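Local coordinates for amidohydrolase (Xanthomonas campestris pv. campestris, PDB 4DZH), which probably deaminates 5'-methylthioadenosine or related adenosine compounds as a zinc-bound member of the amidohydrolase superfamily, at residues Ile313-Cys318 with Phe327-Thr332; Ala263-Gln268 with Val285-Ser290. All blocks are in the same frame, centred on the assembly; numbering follows the deposited sequence.

Contact 1 of 2, residues Ile313-Cys318 with Phe327-Thr332; sequences IGTDGC and FSENRT. With ZN (zinc ion), chain E; ZN (zinc ion), chain F.
I313 and E329 run alongside one another, pointing opposite ways, which brings the branch methyl CG2 of I313 to 3.6 Å from CG of E329. This is the tightly packed part of the contact. The other arm of the isoleucine reaches the next helix position, where its CD1 rests 3.5 Å from OD1 of N330, and a branched aliphatic suits a slot with two neighbours of the helix to fill. G314, with no side chain to turn, presents its carbonyl, whose O lies 3.4 Å from CG of E329.

The wetter side lies towards T315. E329 bends at chi2 (75°), so its carboxylate crosses the threonine, OE2 standing 3.7 Å from CG2 of T315. No direct hydrogen bond spans the two segments here. Water 1 links them instead, donating to OE1 of E329 (2.6 Å) and only weakly to O of T315. A glutamate fits because both oxygens find donors: OE1 also accepts the backbone N-H of E289, and OE2 the amide of N321, a magnesium ligand.

The hydroxyl OG1 of T315 donates 3.0 Å to O of D316, using a carbonyl lone pair, and accepts from N77. The carboxylate of D316 reaches off from the helix and bridges two zinc ions, OD1 touching both. With H79, H81 and H228 it binds the chain E zinc, the His-His-His-Asp set of the amidohydrolase barrel.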
# COMPACT_ATOMS: atom_id res chain seq x y z
N ILE A 313 -9.09 -2.14 12.44
CA ILE A 313 -7.83 -2.06 11.73
C ILE A 313 -7.03 -0.91 12.32
O ILE A 313 -7.59 0.14 12.65
CB ILE A 313 -8.09 -1.85 10.21
CG1 ILE A 313 -8.76 -3.09 9.61
CG2 ILE A 313 -6.76 -1.55 9.44
CD1 ILE A 313 -9.23 -2.94 8.18
N GLY A 314 -5.74 -1.15 12.51
CA GLY A 314 -4.84 -0.11 13.02
C GLY A 314 -3.49 -0.19 12.30
O GLY A 314 -3.14 -1.20 11.64
N THR A 315 -2.68 0.85 12.43
CA THR A 315 -1.41 0.93 11.72
C THR A 315 -0.20 0.56 12.60
O THR A 315 0.87 0.27 12.04
CB THR A 315 -1.15 2.36 11.10
OG1 THR A 315 -1.19 3.34 12.15
CG2 THR A 315 -2.20 2.71 9.99
N ASP A 316 -0.34 0.64 13.93
CA ASP A 316 0.80 0.58 14.85
C ASP A 316 1.63 1.83 14.60
O ASP A 316 1.12 2.80 14.00
CB ASP A 316 1.61 -0.74 14.67
CG ASP A 316 2.26 -1.27 15.96
OD1 ASP A 316 2.01 -0.84 17.12
OD2 ASP A 316 3.01 -2.25 15.75
N GLY A 317 2.89 1.84 14.97
CA GLY A 317 3.71 3.05 14.92
C GLY A 317 4.58 3.18 13.68
O GLY A 317 4.78 2.20 12.94
N CYS A 318 5.12 4.38 13.44
CA CYS A 318 5.87 4.68 12.24
C CYS A 318 7.30 4.15 12.24
O CYS A 318 8.00 4.37 11.26
CB CYS A 318 5.87 6.18 11.90
SG CYS A 318 4.22 6.76 11.43
N PHE A 327 -5.68 3.92 4.22
CA PHE A 327 -6.13 3.38 2.94
C PHE A 327 -5.27 2.18 2.57
O PHE A 327 -5.78 1.14 2.15
CB PHE A 327 -6.04 4.44 1.82
CG PHE A 327 -7.21 5.39 1.79
CD1 PHE A 327 -7.34 6.40 2.74
CD2 PHE A 327 -8.17 5.26 0.80
CE1 PHE A 327 -8.43 7.26 2.72
CE2 PHE A 327 -9.28 6.13 0.76
CZ PHE A 327 -9.40 7.11 1.71
N SER A 328 -3.96 2.31 2.76
CA SER A 328 -3.05 1.20 2.55
C SER A 328 -3.28 0.07 3.52
O SER A 328 -3.29 -1.08 3.10
CB SER A 328 -1.61 1.66 2.67
OG SER A 328 -0.71 0.57 2.42
N GLU A 329 -3.42 0.40 4.80
CA GLU A 329 -3.63 -0.64 5.81
C GLU A 329 -4.87 -1.50 5.46
O GLU A 329 -4.85 -2.76 5.60
CB GLU A 329 -3.81 -0.00 7.19
CG GLU A 329 -3.43 -1.02 8.26
CD GLU A 329 -1.96 -1.22 8.39
OE1 GLU A 329 -1.56 -2.33 8.85
OE2 GLU A 329 -1.17 -0.30 8.09
N ASN A 330 -5.94 -0.84 5.00
CA ASN A 330 -7.17 -1.53 4.62
C ASN A 330 -6.92 -2.44 3.46
O ASN A 330 -7.36 -3.61 3.47
CB ASN A 330 -8.27 -0.55 4.20
CG ASN A 330 -8.79 0.33 5.34
OD1 ASN A 330 -8.60 0.04 6.53
ND2 ASN A 330 -9.50 1.40 4.97
N ARG A 331 -6.25 -1.94 2.41
CA ARG A 331 -5.93 -2.79 1.26
C ARG A 331 -5.07 -4.00 1.69
O ARG A 331 -5.35 -5.12 1.27
CB ARG A 331 -5.20 -2.00 0.18
CG ARG A 331 -4.87 -2.88 -1.02
CD ARG A 331 -3.35 -2.92 -1.36
NE ARG A 331 -2.94 -1.54 -1.58
CZ ARG A 331 -2.14 -0.86 -0.75
NH1 ARG A 331 -1.91 0.43 -0.98
NH2 ARG A 331 -1.56 -1.43 0.32
N THR A 332 -4.06 -3.76 2.53
CA THR A 332 -3.20 -4.87 2.97
C THR A 332 -4.04 -5.90 3.75
O THR A 332 -3.90 -7.13 3.52
CB THR A 332 -2.07 -4.33 3.82
OG1 THR A 332 -1.30 -3.39 3.04
CG2 THR A 332 -1.15 -5.47 4.22
ZN ZN E . 1.52 -1.41 19.35
ZN ZN F . 3.87 -2.60 17.47
O HOH W 1 0.11 -2.28 10.88
O HOH W 2 2.56 -3.02 18.71
O HOH W 3 4.96 -4.44 17.54

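Contact 2 of 2, residues Ala263-Gln268 with Val285-Ser290. With MG (magnesium ion), chain B.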
# COMPACT_ATOMS: atom_id res chain seq x y z
N ALA A 263 -8.09 -6.36 21.90
CA ALA A 263 -6.92 -7.21 21.79
C ALA A 263 -6.19 -6.91 20.50
O ALA A 263 -6.70 -7.18 19.41
CB ALA A 263 -7.35 -8.69 21.82
N VAL A 264 -4.98 -6.41 20.62
CA VAL A 264 -4.25 -5.95 19.42
C VAL A 264 -3.28 -7.01 18.89
O VAL A 264 -2.58 -7.70 19.66
CB VAL A 264 -3.50 -4.66 19.75
CG1 VAL A 264 -2.83 -4.09 18.48
CG2 VAL A 264 -4.50 -3.64 20.33
N HIS A 265 -3.30 -7.19 17.58
CA HIS A 265 -2.37 -8.06 16.82
C HIS A 265 -2.92 -9.45 16.63
O HIS A 265 -3.35 -9.83 15.55
CB HIS A 265 -0.92 -8.04 17.33
CG HIS A 265 -0.26 -6.69 17.26
ND1 HIS A 265 -0.11 -5.99 16.07
CD2 HIS A 265 0.32 -5.92 18.22
CE1 HIS A 265 0.52 -4.84 16.31
NE2 HIS A 265 0.77 -4.77 17.61
N MET A 266 -2.88 -10.21 17.71
CA MET A 266 -3.56 -11.50 17.74
C MET A 266 -3.17 -12.36 16.53
O MET A 266 -4.06 -12.91 15.84
CB MET A 266 -5.09 -11.24 17.84
CG MET A 266 -5.54 -10.57 19.15
SD MET A 266 -5.58 -11.77 20.51
CE MET A 266 -7.35 -12.19 20.48
N THR A 267 -1.86 -12.50 16.26
CA THR A 267 -1.34 -13.30 15.14
C THR A 267 -1.27 -14.78 15.45
O THR A 267 -1.38 -15.63 14.56
CB THR A 267 0.07 -12.89 14.68
OG1 THR A 267 1.00 -13.08 15.74
CG2 THR A 267 0.12 -11.39 14.24
N GLN A 268 -1.03 -15.08 16.72
CA GLN A 268 -0.90 -16.47 17.16
C GLN A 268 -2.22 -16.91 17.81
O GLN A 268 -2.43 -16.61 18.99
CB GLN A 268 0.20 -16.54 18.21
CG GLN A 268 1.56 -15.96 17.83
CD GLN A 268 2.17 -16.60 16.61
OE1 GLN A 268 2.51 -17.78 16.62
NE2 GLN A 268 2.31 -15.83 15.55
N VAL A 285 -8.01 -5.84 17.12
CA VAL A 285 -7.43 -4.88 16.15
C VAL A 285 -6.32 -5.54 15.33
O VAL A 285 -5.29 -5.99 15.85
CB VAL A 285 -6.85 -3.67 16.86
CG1 VAL A 285 -6.33 -2.70 15.77
CG2 VAL A 285 -7.93 -3.00 17.73
N HIS A 286 -6.53 -5.55 14.01
CA HIS A 286 -5.61 -6.11 13.04
C HIS A 286 -4.69 -5.02 12.49
O HIS A 286 -5.17 -4.01 11.98
CB HIS A 286 -6.46 -6.77 11.94
CG HIS A 286 -5.69 -7.48 10.87
ND1 HIS A 286 -4.51 -8.18 11.09
CD2 HIS A 286 -5.95 -7.62 9.54
CE1 HIS A 286 -4.09 -8.70 9.95
NE2 HIS A 286 -4.95 -8.37 8.99
N CYS A 287 -3.39 -5.25 12.62
CA CYS A 287 -2.32 -4.35 12.16
C CYS A 287 -1.44 -5.14 11.17
O CYS A 287 -0.29 -5.54 11.48
CB CYS A 287 -1.50 -3.89 13.36
SG CYS A 287 -2.46 -3.00 14.60
N PRO A 288 -1.94 -5.39 9.96
CA PRO A 288 -1.23 -6.30 9.07
C PRO A 288 0.16 -5.83 8.64
O PRO A 288 1.10 -6.61 8.50
CB PRO A 288 -2.16 -6.40 7.84
CG PRO A 288 -3.10 -5.17 7.95
CD PRO A 288 -3.26 -4.94 9.43
N GLU A 289 0.32 -4.53 8.33
CA GLU A 289 1.60 -4.11 7.80
C GLU A 289 2.71 -4.24 8.85
O GLU A 289 3.85 -4.67 8.49
CB GLU A 289 1.55 -2.69 7.16
CG GLU A 289 0.58 -2.64 5.95
CD GLU A 289 0.49 -1.32 5.22
OE1 GLU A 289 1.29 -0.38 5.55
OE2 GLU A 289 -0.34 -1.27 4.28
N SER A 290 2.42 -3.85 10.09
CA SER A 290 3.38 -4.01 11.18
C SER A 290 3.69 -5.49 11.38
O SER A 290 4.87 -5.85 11.54
CB SER A 290 2.83 -3.40 12.45
OG SER A 290 3.68 -3.72 13.56
MG MG B . 1.66 1.58 5.77
O HOH W 4 -2.98 -8.14 13.47
O HOH W 5 -0.26 1.73 6.47
O HOH W 6 3.69 1.37 5.04
O HOH W 7 1.18 2.11 3.75
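The imidazole of H265 carries CG1 of V264 over the centre of one face, 3.6 Å above the plane, while C287 approaches obliquely, its CB 3.7 Å from CE1 of the ring. SG of C287 also stands oblique to this ring, a loose sulfur-aromatic contact. CB of H265 starts away from segment 285-290, but chi1 of -62° sets the ring beside the backbone N and brings it back beside C287. On H286 one face is covered by CD of P288, 3.7 Å above the plane, and water 4 lies in plane at the edge. That water ties the segments together: it donates to O of H265 (2.7 Å), accepts from N of C287, and meets ND1 of H286.

The rings extend from a parallel strand pair. N of H265 donates to O of V285 (2.9 Å), and N of V285 donates to O of A263 (3.0 Å). These are neighbouring strands of a TIM barrel, joined by helix 271-280 as a beta-alpha-beta crossover. V264 and V285 lie side by side on the sheet face that also meets H79, where beta-branched residues suit both strand and core; CG1 of V264 further touches SG of C287 at 4.0 Å.

C287 takes the N-cap position of helix 288-293, and P288, lacking an N-H, fits a first helical turn, where none is needed. One residue on, OE1 of E289 binds the magnesium ion at 2.0 Å, joined there by N321, D323 and three waters. S290 points back towards the first segment, and its OG is hydrogen-bonded to D316, a zinc ligand.

Following the chain, contact 2 comes first: it closes a sixteen-residue loop around helix 271-280 and joins two successive barrel strands. The chain then runs through the rest of helix 288-293, helix 301-306 and strand 310-313 before contact 1 opens, closing an eight-residue loop that supplies N321 and D323 and folds strand 310-313 against helix 326-341. The two loops stand in series, neither nesting nor crossing, yet the contact centres lie only about 10 Å apart. They meet most directly at E289, whose OE2 makes probable hydrogen bonds of 2.6 Å with OG of S328 and OG1 of T332. Together they bind helices 288-293 and 326-341 to adjacent strand ends, between the magnesium and the zinc sites.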